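Local coordinates for IroE-like serine hydrolase (PDB 3GFF), which is a putative serine hydrolase of the esterase D family that probably cleaves ester bonds, at residues V46-G51 with S60-L65. Numbering follows the deposited sequence.
Sequences VYLLDG and SLLQFL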
loop_
_atom_site.group_PDB
_atom_site.type_symbol
_atom_site.label_atom_id
_atom_site.label_comp_id
_atom_site.label_asym_id
_atom_site.label_seq_id
_atom_site.Cartn_x
_atom_site.Cartn_y
_atom_site.Cartn_z
ATOM N N VAL A 46 13.787 -10.827 0.398
ATOM C CA VAL A 46 12.687 -10.610 1.345
ATOM C C VAL A 46 11.782 -11.824 1.223
ATOM O O VAL A 46 11.134 -12.070 0.196
ATOM C CB VAL A 46 11.942 -9.244 1.133
ATOM C CG1 VAL A 46 10.782 -9.116 2.086
ATOM C CG2 VAL A 46 12.900 -8.030 1.392
ATOM N N TYR A 47 11.780 -12.624 2.274
ATOM C CA TYR A 47 10.915 -13.820 2.330
ATOM C C TYR A 47 9.572 -13.472 2.956
ATOM O O TYR A 47 9.540 -13.008 4.077
ATOM C CB TYR A 47 11.582 -14.910 3.160
ATOM C CG TYR A 47 12.773 -15.595 2.494
ATOM C CD1 TYR A 47 14.044 -15.063 2.609
ATOM C CD2 TYR A 47 12.633 -16.814 1.836
ATOM C CE1 TYR A 47 15.120 -15.683 2.076
ATOM C CE2 TYR A 47 13.705 -17.447 1.276
ATOM C CZ TYR A 47 14.955 -16.870 1.396
ATOM O OH TYR A 47 16.074 -17.457 0.873
ATOM N N LEU A 48 8.477 -13.681 2.222
ATOM C CA LEU A 48 7.130 -13.397 2.717
ATOM C C LEU A 48 6.384 -14.719 3.025
ATOM O O LEU A 48 6.234 -15.569 2.137
ATOM C CB LEU A 48 6.318 -12.612 1.675
ATOM C CG LEU A 48 6.959 -11.371 1.029
ATOM C CD1 LEU A 48 6.032 -10.875 -0.070
ATOM C CD2 LEU A 48 7.275 -10.231 2.099
ATOM N N LEU A 49 5.953 -14.880 4.283
ATOM C CA LEU A 49 5.129 -16.009 4.692
ATOM C C LEU A 49 3.689 -15.753 4.255
ATOM O O LEU A 49 3.358 -14.630 3.875
ATOM C CB LEU A 49 5.194 -16.205 6.201
ATOM C CG LEU A 49 6.585 -16.524 6.748
ATOM C CD1 LEU A 49 6.521 -16.801 8.232
ATOM C CD2 LEU A 49 7.214 -17.689 6.001
ATOM N N ASP A 50 2.853 -16.796 4.327
ATOM C CA ASP A 50 1.459 -16.756 3.869
ATOM C C ASP A 50 1.381 -16.274 2.446
ATOM O O ASP A 50 0.505 -15.485 2.108
ATOM C CB ASP A 50 0.591 -15.874 4.771
ATOM C CG ASP A 50 0.311 -16.514 6.082
ATOM O OD1 ASP A 50 -0.031 -17.729 6.058
ATOM O OD2 ASP A 50 0.443 -15.829 7.111
ATOM N N GLY A 51 2.268 -16.786 1.607
ATOM C CA GLY A 51 2.368 -16.341 0.217
ATOM C C GLY A 51 1.117 -16.434 -0.622
ATOM O O GLY A 51 0.906 -15.578 -1.449
ATOM N N SER A 60 3.596 -6.187 -4.924
ATOM C CA SER A 60 3.337 -4.949 -5.706
ATOM C C SER A 60 3.769 -3.674 -4.932
ATOM O O SER A 60 4.255 -2.702 -5.519
ATOM C CB SER A 60 1.889 -4.838 -6.201
ATOM O OG SER A 60 0.937 -4.801 -5.156
ATOM N N LEU A 61 3.597 -3.687 -3.612
ATOM C CA LEU A 61 4.011 -2.561 -2.798
ATOM C C LEU A 61 5.546 -2.496 -2.826
ATOM O O LEU A 61 6.125 -1.461 -3.139
ATOM C CB LEU A 61 3.429 -2.683 -1.382
ATOM C CG LEU A 61 3.957 -1.692 -0.346
ATOM C CD1 LEU A 61 3.670 -0.245 -0.845
ATOM C CD2 LEU A 61 3.410 -1.984 1.067
ATOM N N LEU A 62 6.201 -3.615 -2.548
ATOM C CA LEU A 62 7.671 -3.652 -2.546
ATOM C C LEU A 62 8.326 -3.172 -3.855
ATOM O O LEU A 62 9.274 -2.372 -3.829
ATOM C CB LEU A 62 8.187 -5.030 -2.128
ATOM C CG LEU A 62 7.954 -5.378 -0.660
ATOM C CD1 LEU A 62 8.225 -6.831 -0.438
ATOM C CD2 LEU A 62 8.813 -4.542 0.259
ATOM N N GLN A 63 7.836 -3.665 -4.986
ATOM C CA GLN A 63 8.310 -3.228 -6.292
ATOM C C GLN A 63 7.969 -1.751 -6.508
ATOM O O GLN A 63 8.741 -1.039 -7.089
ATOM C CB GLN A 63 7.678 -4.076 -7.390
ATOM C CG GLN A 63 8.200 -5.531 -7.453
ATOM C CD GLN A 63 9.463 -5.716 -8.317
ATOM O OE1 GLN A 63 9.656 -5.033 -9.349
ATOM N NE2 GLN A 63 10.314 -6.678 -7.929
ATOM N N PHE A 64 6.798 -1.295 -6.067
ATOM C CA PHE A 64 6.425 0.118 -6.205
ATOM C C PHE A 64 7.396 1.009 -5.410
ATOM O O PHE A 64 7.930 1.966 -5.929
ATOM C CB PHE A 64 4.969 0.386 -5.768
ATOM C CG PHE A 64 4.599 1.861 -5.753
ATOM C CD1 PHE A 64 4.110 2.487 -6.881
ATOM C CD2 PHE A 64 4.757 2.609 -4.583
ATOM C CE1 PHE A 64 3.788 3.813 -6.864
ATOM C CE2 PHE A 64 4.451 3.942 -4.557
ATOM C CZ PHE A 64 3.956 4.547 -5.706
ATOM N N LEU A 65 7.650 0.658 -4.162
ATOM C CA LEU A 65 8.552 1.445 -3.313
ATOM C C LEU A 65 10.002 1.547 -3.820
ATOM O O LEU A 65 10.741 2.408 -3.350
ATOM C CB LEU A 65 8.545 0.900 -1.884
ATOM C CG LEU A 65 7.326 1.165 -0.987
ATOM C CD1 LEU A 65 7.434 0.406 0.287
ATOM C CD2 LEU A 65 7.246 2.618 -0.685
#
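S60 OG, two residues ahead of the L62 that reaches across to V46 and L48, has three hydrogen-bond partners: the carbonyl oxygens of D56 and H57 one turn back, and S60 OG of the second subunit. That side of helix 51-65 faces the dimer partner, where F64 also stacks on H57 of the other chain.

Across to V46 and L48 of strand 43-48 the contact is purely apolar, with no hydrogen bond, and is made by L62 alone. L62 projects toward the strand, and because its CD1 is anti to CA (chi2 168°), this methyl leads. It lands on two methyls at once, V46 CG1 at 4.3 Å from L62 CD1 and L48 CD2 at 4.3 Å from that same CD1. V46 and L48, two apart on the strand, point to the same side of the sheet, and their methyls touch each other, V46 CG1 lying 3.7 Å from L48 CD2. In V46, CG1 is anti to the backbone N (chi1 177°), which brings it beside L48. The end of L62 thus comes in over the flanks of the two methyls, roughly equidistant from both.

The contact is light but fully buried, and the backbones stay well apart, V46 CA being 9.4 Å from L62 CA. I78 of strand 77-81, I73 of a loop and I259 of helix 250-263 also touch L62.

Strand 43-48, helix 51-65 and strand 77-81 form a beta-alpha-beta unit: the helix links two adjacent parallel strands and packs on the face of the mainly parallel sheet, as in the alpha/beta-hydrolase fold to which the esterase family belongs.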